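Local coordinates for metallo-beta-lactamase family protein (Staphylococcus aureus, PDB 3R2U), which probably acts as an iron-dependent hydrolase of the metallo-beta-lactamase superfamily, carrying a rhodanese-like domain in the same chain, at residues I42-M51 / I128-K136; L71-T79 / V92-S103. All coordinates share one frame; numbering follows the deposited sequence.

How the interactions relate
Both contacts lie in the metallo-beta-lactamase domain, their centres about 12 Å apart, and they meet at neighbouring strands 49-53 and 72-77. Interaction 1 joins two separate sheets face to face and is buried: its interior is apolar side chains, while its polar bonds gather at the hairpin turns, where Lys46 and Thr47 are exposed. Interaction 2, partly buried, works within one sheet, where parallel strands 72-77 and 99-103 are bonded backbone to backbone and linked by a helix; waters bridge the margins. Along the chain, 71-79 and 92-103 fall inside the loop closed by interaction 1. Backbone pairing of Gly48 with Thr72 and Ala50 with Thr74 joins the two, and Glu49 also packs on His75.

Interaction 1 of 2, residues I42-M51 / I128-K136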
loop_
_atom_site.group_PDB
_atom_site.type_symbol
_atom_site.label_atom_id
_atom_site.label_comp_id
_atom_site.label_asym_id
_atom_site.label_seq_id
_atom_site.Cartn_x
_atom_site.Cartn_y
_atom_site.Cartn_z
ATOM N N ILE A 42 -8.661 -24.643 -4.785
ATOM C CA ILE A 42 -7.960 -25.891 -5.063
ATOM C C ILE A 42 -7.613 -25.871 -6.545
ATOM O O ILE A 42 -8.345 -25.311 -7.369
ATOM C CB ILE A 42 -8.767 -27.173 -4.714
ATOM C CG1 ILE A 42 -10.108 -27.207 -5.455
ATOM C CG2 ILE A 42 -8.937 -27.296 -3.167
ATOM C CD1 ILE A 42 -10.989 -28.414 -5.089
ATOM N N GLY A 43 -6.476 -26.448 -6.880
ATOM C CA GLY A 43 -6.028 -26.442 -8.238
ATOM C C GLY A 43 -5.300 -27.691 -8.637
ATOM O O GLY A 43 -4.544 -28.269 -7.846
ATOM N N CYS A 44 -5.518 -28.090 -9.887
ATOM C CA CYS A 44 -4.890 -29.277 -10.456
ATOM C C CYS A 44 -3.623 -28.837 -11.155
ATOM O O CYS A 44 -3.673 -28.119 -12.168
ATOM C CB CYS A 44 -5.836 -29.923 -11.460
ATOM S SG CYS A 44 -5.170 -31.345 -12.343
ATOM N N GLN A 45 -2.483 -29.258 -10.637
ATOM C CA GLN A 45 -1.218 -28.860 -11.262
ATOM C C GLN A 45 -1.027 -29.495 -12.644
ATOM O O GLN A 45 -0.412 -28.883 -13.526
ATOM C CB GLN A 45 -0.022 -29.118 -10.334
ATOM C CG GLN A 45 0.040 -28.144 -9.106
ATOM C CD GLN A 45 0.253 -26.661 -9.480
ATOM O OE1 GLN A 45 0.545 -26.325 -10.638
ATOM N NE2 GLN A 45 0.123 -25.773 -8.485
ATOM N N LYS A 46 -1.602 -30.673 -12.863
ATOM C CA LYS A 46 -1.490 -31.322 -14.171
ATOM C C LYS A 46 -2.214 -30.568 -15.300
ATOM O O LYS A 46 -1.640 -30.380 -16.368
ATOM C CB LYS A 46 -1.965 -32.765 -14.088
ATOM C CG LYS A 46 -1.032 -33.609 -13.231
ATOM C CD LYS A 46 -1.490 -35.042 -13.102
ATOM C CE LYS A 46 -0.393 -35.896 -12.478
ATOM N NZ LYS A 46 0.876 -35.845 -13.279
ATOM N N THR A 47 -3.447 -30.118 -15.072
ATOM C CA THR A 47 -4.201 -29.419 -16.115
ATOM C C THR A 47 -4.268 -27.903 -15.935
ATOM O O THR A 47 -4.536 -27.189 -16.881
ATOM C CB THR A 47 -5.651 -29.885 -16.142
ATOM O OG1 THR A 47 -6.293 -29.451 -14.939
ATOM C CG2 THR A 47 -5.739 -31.404 -16.266
ATOM N N GLY A 48 -4.070 -27.411 -14.716
ATOM C CA GLY A 48 -4.180 -25.978 -14.452
ATOM C C GLY A 48 -5.584 -25.547 -14.017
ATOM O O GLY A 48 -5.792 -24.389 -13.631
ATOM N N GLU A 49 -6.546 -26.467 -14.056
ATOM C CA GLU A 49 -7.907 -26.141 -13.655
ATOM C C GLU A 49 -7.939 -25.823 -12.173
ATOM O O GLU A 49 -7.167 -26.367 -11.405
ATOM C CB GLU A 49 -8.888 -27.256 -14.028
ATOM C CG GLU A 49 -8.974 -27.417 -15.546
ATOM C CD GLU A 49 -9.996 -28.460 -16.021
ATOM O OE1 GLU A 49 -10.953 -28.798 -15.290
ATOM O OE2 GLU A 49 -9.845 -28.925 -17.159
ATOM N N ALA A 50 -8.815 -24.917 -11.780
ATOM C CA ALA A 50 -8.909 -24.524 -10.375
ATOM C C ALA A 50 -10.341 -24.170 -10.015
ATOM O O ALA A 50 -11.102 -23.681 -10.860
ATOM C CB ALA A 50 -7.979 -23.359 -10.082
ATOM N N MET A 51 -10.692 -24.426 -8.758
ATOM C CA MET A 51 -12.022 -24.174 -8.245
ATOM C C MET A 51 -12.025 -23.341 -6.976
ATOM O O MET A 51 -11.193 -23.557 -6.091
ATOM C CB MET A 51 -12.713 -25.503 -7.906
ATOM C CG MET A 51 -14.078 -25.314 -7.223
ATOM S SD MET A 51 -14.887 -26.820 -6.682
ATOM C CE MET A 51 -15.714 -27.355 -8.183
ATOM N N ILE A 128 -17.598 -34.163 -9.149
ATOM C CA ILE A 128 -17.166 -32.989 -9.886
ATOM C C ILE A 128 -15.654 -33.150 -10.016
ATOM O O ILE A 128 -14.992 -33.402 -9.037
ATOM C CB ILE A 128 -17.434 -31.694 -9.102
ATOM C CG1 ILE A 128 -18.901 -31.585 -8.697
ATOM C CG2 ILE A 128 -17.036 -30.461 -9.911
ATOM C CD1 ILE A 128 -19.159 -30.483 -7.671
ATOM N N TYR A 129 -15.128 -33.029 -11.225
ATOM C CA TYR A 129 -13.704 -33.091 -11.449
ATOM C C TYR A 129 -13.174 -31.689 -11.769
ATOM O O TYR A 129 -13.756 -30.945 -12.573
ATOM C CB TYR A 129 -13.352 -34.067 -12.574
ATOM C CG TYR A 129 -13.647 -35.499 -12.211
ATOM C CD1 TYR A 129 -14.875 -36.079 -12.527
ATOM C CD2 TYR A 129 -12.709 -36.270 -11.532
ATOM C CE1 TYR A 129 -15.147 -37.405 -12.189
ATOM C CE2 TYR A 129 -12.975 -37.591 -11.186
ATOM C CZ TYR A 129 -14.192 -38.148 -11.516
ATOM O OH TYR A 129 -14.457 -39.435 -11.167
ATOM N N VAL A 130 -12.106 -31.325 -11.062
ATOM C CA VAL A 130 -11.371 -30.092 -11.266
ATOM C C VAL A 130 -10.027 -30.632 -11.776
ATOM O O VAL A 130 -9.135 -31.003 -10.996
ATOM C CB VAL A 130 -11.222 -29.302 -9.947
ATOM C CG1 VAL A 130 -10.529 -27.965 -10.186
ATOM C CG2 VAL A 130 -12.589 -29.081 -9.326
ATOM N N GLY A 131 -9.887 -30.708 -13.095
ATOM C CA GLY A 131 -8.708 -31.340 -13.667
ATOM C C GLY A 131 -8.791 -32.781 -13.174
ATOM O O GLY A 131 -9.841 -33.416 -13.295
ATOM N N ASN A 132 -7.737 -33.271 -12.538
ATOM C CA ASN A 132 -7.740 -34.658 -12.026
ATOM C C ASN A 132 -8.217 -34.778 -10.568
ATOM O O ASN A 132 -8.298 -35.888 -10.038
ATOM C CB ASN A 132 -6.358 -35.279 -12.169
ATOM C CG ASN A 132 -5.914 -35.366 -13.614
ATOM O OD1 ASN A 132 -4.830 -34.920 -13.963
ATOM N ND2 ASN A 132 -6.757 -35.925 -14.457
ATOM N N ILE A 133 -8.525 -33.650 -9.931
ATOM C CA ILE A 133 -9.027 -33.657 -8.542
ATOM C C ILE A 133 -10.464 -34.077 -8.603
ATOM O O ILE A 133 -11.218 -33.601 -9.454
ATOM C CB ILE A 133 -8.997 -32.272 -7.867
ATOM C CG1 ILE A 133 -7.608 -31.642 -7.909
ATOM C CG2 ILE A 133 -9.481 -32.383 -6.397
ATOM C CD1 ILE A 133 -7.639 -30.169 -7.504
ATOM N N LYS A 134 -10.849 -34.980 -7.716
ATOM C CA LYS A 134 -12.206 -35.477 -7.671
ATOM C C LYS A 134 -12.889 -34.970 -6.412
ATOM O O LYS A 134 -12.329 -35.061 -5.328
ATOM C CB LYS A 134 -12.205 -37.011 -7.658
ATOM C CG LYS A 134 -13.603 -37.624 -7.610
ATOM C CD LYS A 134 -13.557 -39.140 -7.338
ATOM C CE LYS A 134 -14.968 -39.712 -7.362
ATOM N NZ LYS A 134 -15.064 -41.154 -7.032
ATOM N N LEU A 135 -14.082 -34.415 -6.571
ATOM C CA LEU A 135 -14.892 -34.012 -5.461
ATOM C C LEU A 135 -16.187 -34.801 -5.497
ATOM O O LEU A 135 -16.883 -34.812 -6.531
ATOM C CB LEU A 135 -15.245 -32.533 -5.548
ATOM C CG LEU A 135 -14.108 -31.520 -5.478
ATOM C CD1 LEU A 135 -14.705 -30.146 -5.698
ATOM C CD2 LEU A 135 -13.382 -31.614 -4.130
ATOM N N LYS A 136 -16.531 -35.446 -4.384
ATOM C CA LYS A 136 -17.800 -36.147 -4.295
ATOM C C LYS A 136 -18.728 -35.284 -3.475
ATOM O O LYS A 136 -18.360 -34.801 -2.391
ATOM C CB LYS A 136 -17.663 -37.530 -3.675
ATOM C CG LYS A 136 -19.023 -38.286 -3.557
ATOM C CD LYS A 136 -18.857 -39.778 -3.294
ATOM C CE LYS A 136 -18.420 -40.560 -4.566
ATOM N NZ LYS A 136 -19.426 -40.549 -5.703
HETATM O O HOH W 1 -12.620 -30.666 -15.217
#
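Two beta hairpins, one from each sheet of the domain, pack face to face, Met51, Ile42 and Cys44 of strands 37-44 and 49-53 meeting Val130, Ile133 and Leu135 of strands 127-130 and 133-139. The short segments 49-51 and 128-130 run at 123° to each other, axes 7.4 Å apart, as layers rather than bonded neighbours. Met51 carries much of the apolar part: with CG anti to its backbone N (chi1 174°) the chain runs out extended, then bends at SD. Its SD reaches Leu135 CD1 at 3.5 Å, tip to tip, while the side chain crosses those of Val130 and Ile128 at about a right angle, its CE 3.7 Å from Val130 CG2 and against Ile128 CG2. Ile42 meets Leu135 end-on, and Ile133 CD1 rests on the Gly43 backbone, 3.6 Å from Gly43 C.

At the polar turn end, the type II' turn from Val130 to Ile133 presents Asn132 N to Cys44 SG at 3.2 Å, almost straight at 173°; the same sulfur accepts a bond from Thr47 N. Gly131 N bonds Glu49 OE1 at 3.1 Å from above the carboxylate plane, and water 1 links that oxygen to Tyr129 O. Thr47 OG1 accepts from Glu49 N, an ST turn. Leu152 of strand 148-153 extends the apolar layer, consistent with the two-sheet sandwich of the metallo-beta-lactamase fold.

Interaction 2 of 2, residues L71-T79 / V92-S103; sequences LTITHAAET and VAIKLNANIYVS
Val92, on helix 89-96, lays CG1 on Ala76 CB at 3.6 Å, and Leu96 CD1 packs against Ile73 CG2. Water 2 donates to Leu96 O and Ile73 O. Past Asn97, Ala98 sets its CB against Thr74 O, and the parallel ladder begins: Asn99 N bonds Thr74 O, and Asn99 O takes Ala76 N. Ile100 turns to the same face as Ala76, its CG2 near Ala76 CB. Tyr101 bonds through both backbone atoms, N to Ala76 O and O to Glu78 N, and Ala76 O lies at the edge of its ring, in plane, 3.4 Å from Tyr101 CD1. On the face opposite Ala76 and Ile100, Tyr101 CG stands anti to the carbonyl carbon (chi1 -57°), which sets its ring rim to rim with that of His75, planes 14° apart; water 3 lies between His75 NE2 and Tyr101 OH. Val102 CG1 touches Glu78 CB; the Glu78 carboxylate bonds Ser87 OG through OE1 and Tyr112 OH through OE2, and water 4 joins Glu78 O to Ser103 N. The two strands of this beta-alpha-beta crossover lie between strands 49-53 and 120-122, with Tyr101 stacked on His120, and helix 89-96 over the face bearing Ala76 and Ile100.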
loop_
_atom_site.group_PDB
_atom_site.type_symbol
_atom_site.label_atom_id
_atom_site.label_comp_id
_atom_site.label_asym_id
_atom_site.label_seq_id
_atom_site.Cartn_x
_atom_site.Cartn_y
_atom_site.Cartn_z
ATOM N N LEU A 71 -2.541 -21.304 -12.388
ATOM C CA LEU A 71 -3.842 -21.944 -12.473
ATOM C C LEU A 71 -4.847 -21.017 -13.131
ATOM O O LEU A 71 -4.675 -19.795 -13.137
ATOM C CB LEU A 71 -4.332 -22.280 -11.071
ATOM C CG LEU A 71 -3.458 -23.213 -10.238
ATOM C CD1 LEU A 71 -3.848 -23.125 -8.764
ATOM C CD2 LEU A 71 -3.519 -24.627 -10.765
ATOM N N THR A 72 -5.915 -21.602 -13.648
ATOM C CA THR A 72 -6.992 -20.858 -14.254
ATOM C C THR A 72 -8.273 -21.222 -13.515
ATOM O O THR A 72 -8.616 -22.392 -13.404
ATOM C CB THR A 72 -7.143 -21.207 -15.749
ATOM O OG1 THR A 72 -5.919 -20.910 -16.417
ATOM C CG2 THR A 72 -8.277 -20.397 -16.395
ATOM N N ILE A 73 -8.980 -20.216 -13.008
ATOM C CA ILE A 73 -10.222 -20.461 -12.287
ATOM C C ILE A 73 -11.283 -20.808 -13.318
ATOM O O ILE A 73 -11.723 -19.947 -14.078
ATOM C CB ILE A 73 -10.642 -19.249 -11.451
ATOM C CG1 ILE A 73 -9.562 -18.950 -10.399
ATOM C CG2 ILE A 73 -12.010 -19.497 -10.794
ATOM C CD1 ILE A 73 -9.767 -17.679 -9.666
ATOM N N THR A 74 -11.633 -22.089 -13.354
ATOM C CA THR A 74 -12.580 -22.661 -14.292
ATOM C C THR A 74 -13.833 -23.169 -13.587
ATOM O O THR A 74 -14.803 -23.514 -14.227
ATOM C CB THR A 74 -11.933 -23.864 -15.000
ATOM O OG1 THR A 74 -11.325 -24.714 -14.008
ATOM C CG2 THR A 74 -10.849 -23.404 -16.008
ATOM N N HIS A 75 -13.812 -23.202 -12.255
ATOM C CA HIS A 75 -14.910 -23.759 -11.478
ATOM C C HIS A 75 -15.129 -23.006 -10.171
ATOM O O HIS A 75 -14.206 -22.379 -9.640
ATOM C CB HIS A 75 -14.587 -25.204 -11.034
ATOM C CG HIS A 75 -14.327 -26.182 -12.147
ATOM N ND1 HIS A 75 -13.176 -26.168 -12.907
ATOM C CD2 HIS A 75 -15.021 -27.279 -12.542
ATOM C CE1 HIS A 75 -13.204 -27.176 -13.763
ATOM N NE2 HIS A 75 -14.316 -27.861 -13.567
ATOM N N ALA A 76 -16.357 -23.100 -9.662
ATOM C CA ALA A 76 -16.695 -22.629 -8.316
ATOM C C ALA A 76 -17.875 -23.450 -7.803
ATOM O O ALA A 76 -18.746 -23.856 -8.561
ATOM C CB ALA A 76 -17.021 -21.141 -8.288
ATOM N N ALA A 77 -17.904 -23.671 -6.504
ATOM C CA ALA A 77 -18.952 -24.426 -5.886
ATOM C C ALA A 77 -19.276 -23.746 -4.576
ATOM O O ALA A 77 -18.444 -23.051 -3.983
ATOM C CB ALA A 77 -18.511 -25.889 -5.648
ATOM N N GLU A 78 -20.492 -23.971 -4.132
ATOM C CA GLU A 78 -20.996 -23.384 -2.958
ATOM C C GLU A 78 -21.660 -24.465 -2.100
ATOM O O GLU A 78 -22.427 -25.267 -2.602
ATOM C CB GLU A 78 -21.995 -22.316 -3.419
ATOM C CG GLU A 78 -22.678 -21.604 -2.367
ATOM C CD GLU A 78 -23.271 -20.303 -2.876
ATOM O OE1 GLU A 78 -22.491 -19.339 -3.098
ATOM O OE2 GLU A 78 -24.515 -20.243 -3.000
ATOM N N THR A 79 -21.402 -24.448 -0.800
ATOM C CA THR A 79 -21.941 -25.467 0.092
ATOM C C THR A 79 -23.439 -25.361 0.411
ATOM O O THR A 79 -24.093 -26.378 0.667
ATOM C CB THR A 79 -21.130 -25.531 1.393
ATOM O OG1 THR A 79 -21.184 -24.272 2.078
ATOM C CG2 THR A 79 -19.633 -25.863 1.073
ATOM N N VAL A 92 -18.824 -15.336 -10.320
ATOM C CA VAL A 92 -17.847 -16.254 -10.916
ATOM C C VAL A 92 -18.321 -16.748 -12.294
ATOM O O VAL A 92 -17.573 -16.712 -13.262
ATOM C CB VAL A 92 -17.552 -17.459 -10.008
ATOM C CG1 VAL A 92 -16.756 -18.531 -10.769
ATOM C CG2 VAL A 92 -16.819 -16.997 -8.775
ATOM N N ALA A 93 -19.569 -17.191 -12.366
ATOM C CA ALA A 93 -20.159 -17.694 -13.592
ATOM C C ALA A 93 -20.200 -16.606 -14.669
ATOM O O ALA A 93 -19.862 -16.846 -15.829
ATOM C CB ALA A 93 -21.597 -18.212 -13.305
ATOM N N ILE A 94 -20.610 -15.404 -14.275
ATOM C CA ILE A 94 -20.744 -14.297 -15.223
ATOM C C ILE A 94 -19.410 -13.623 -15.619
ATOM O O ILE A 94 -19.151 -13.413 -16.800
ATOM C CB ILE A 94 -21.730 -13.235 -14.693
ATOM C CG1 ILE A 94 -23.139 -13.853 -14.566
ATOM C CG2 ILE A 94 -21.754 -12.005 -15.633
ATOM C CD1 ILE A 94 -24.148 -12.945 -13.870
ATOM N N LYS A 95 -18.550 -13.324 -14.653
ATOM C CA LYS A 95 -17.314 -12.594 -14.980
ATOM C C LYS A 95 -16.232 -13.489 -15.511
ATOM O O LYS A 95 -15.462 -13.066 -16.368
ATOM C CB LYS A 95 -16.779 -11.827 -13.758
ATOM C CG LYS A 95 -17.673 -10.685 -13.268
ATOM C CD LYS A 95 -16.987 -9.909 -12.160
ATOM C CE LYS A 95 -17.798 -8.738 -11.636
ATOM N NZ LYS A 95 -16.992 -8.010 -10.598
ATOM N N LEU A 96 -16.155 -14.721 -14.992
ATOM C CA LEU A 96 -15.092 -15.634 -15.375
ATOM C C LEU A 96 -15.541 -16.749 -16.340
ATOM O O LEU A 96 -14.717 -17.564 -16.758
ATOM C CB LEU A 96 -14.455 -16.242 -14.114
ATOM C CG LEU A 96 -13.934 -15.270 -13.053
ATOM C CD1 LEU A 96 -13.211 -16.042 -11.946
ATOM C CD2 LEU A 96 -12.999 -14.217 -13.648
ATOM N N ASN A 97 -16.833 -16.789 -16.681
ATOM C CA ASN A 97 -17.372 -17.828 -17.553
ATOM C C ASN A 97 -16.990 -19.218 -17.017
ATOM O O ASN A 97 -16.694 -20.129 -17.770
ATOM C CB ASN A 97 -16.876 -17.644 -18.995
ATOM C CG ASN A 97 -17.646 -18.480 -19.992
ATOM O OD1 ASN A 97 -18.872 -18.544 -19.954
ATOM N ND2 ASN A 97 -16.929 -19.098 -20.920
ATOM N N ALA A 98 -16.991 -19.363 -15.701
ATOM C CA ALA A 98 -16.644 -20.629 -15.075
ATOM C C ALA A 98 -17.883 -21.499 -14.883
ATOM O O ALA A 98 -19.027 -21.006 -14.894
ATOM C CB ALA A 98 -15.982 -20.371 -13.723
ATOM N N ASN A 99 -17.658 -22.801 -14.754
ATOM C CA ASN A 99 -18.735 -23.716 -14.411
ATOM C C ASN A 99 -18.997 -23.548 -12.924
ATOM O O ASN A 99 -18.051 -23.506 -12.145
ATOM C CB ASN A 99 -18.337 -25.151 -14.706
ATOM C CG ASN A 99 -18.301 -25.442 -16.194
ATOM O OD1 ASN A 99 -17.284 -25.821 -16.732
ATOM N ND2 ASN A 99 -19.399 -25.212 -16.857
ATOM N N ILE A 100 -20.259 -23.400 -12.531
ATOM C CA ILE A 100 -20.588 -23.290 -11.119
ATOM C C ILE A 100 -21.490 -24.427 -10.684
ATOM O O ILE A 100 -22.302 -24.924 -11.454
ATOM C CB ILE A 100 -21.155 -21.911 -10.734
ATOM C CG1 ILE A 100 -22.469 -21.623 -11.468
ATOM C CG2 ILE A 100 -20.098 -20.826 -11.055
ATOM C CD1 ILE A 100 -23.236 -20.442 -10.861
ATOM N N TYR A 101 -21.296 -24.846 -9.437
ATOM C CA TYR A 101 -21.976 -25.990 -8.855
ATOM C C TYR A 101 -22.612 -25.565 -7.554
ATOM O O TYR A 101 -21.929 -25.068 -6.653
ATOM C CB TYR A 101 -20.958 -27.125 -8.613
ATOM C CG TYR A 101 -20.246 -27.512 -9.897
ATOM C CD1 TYR A 101 -19.189 -26.741 -10.378
ATOM C CD2 TYR A 101 -20.645 -28.613 -10.643
ATOM C CE1 TYR A 101 -18.552 -27.051 -11.544
ATOM C CE2 TYR A 101 -20.005 -28.939 -11.838
ATOM C CZ TYR A 101 -18.956 -28.151 -12.276
ATOM O OH TYR A 101 -18.294 -28.428 -13.451
ATOM N N VAL A 102 -23.932 -25.703 -7.485
ATOM C CA VAL A 102 -24.664 -25.372 -6.289
ATOM C C VAL A 102 -25.636 -26.523 -6.019
ATOM O O VAL A 102 -25.933 -27.328 -6.900
ATOM C CB VAL A 102 -25.431 -24.043 -6.418
ATOM C CG1 VAL A 102 -24.473 -22.887 -6.741
ATOM C CG2 VAL A 102 -26.541 -24.157 -7.444
ATOM N N SER A 103 -26.122 -26.603 -4.795
ATOM C CA SER A 103 -27.021 -27.665 -4.432
ATOM C C SER A 103 -28.382 -27.668 -5.138
ATOM O O SER A 103 -29.090 -26.650 -5.191
ATOM C CB SER A 103 -27.252 -27.657 -2.917
ATOM O OG SER A 103 -28.176 -28.691 -2.537
HETATM O O HOH W 2 -13.309 -19.791 -16.314
HETATM O O HOH W 3 -16.110 -30.381 -14.152
HETATM O O HOH W 4 -25.155 -24.908 -2.638
#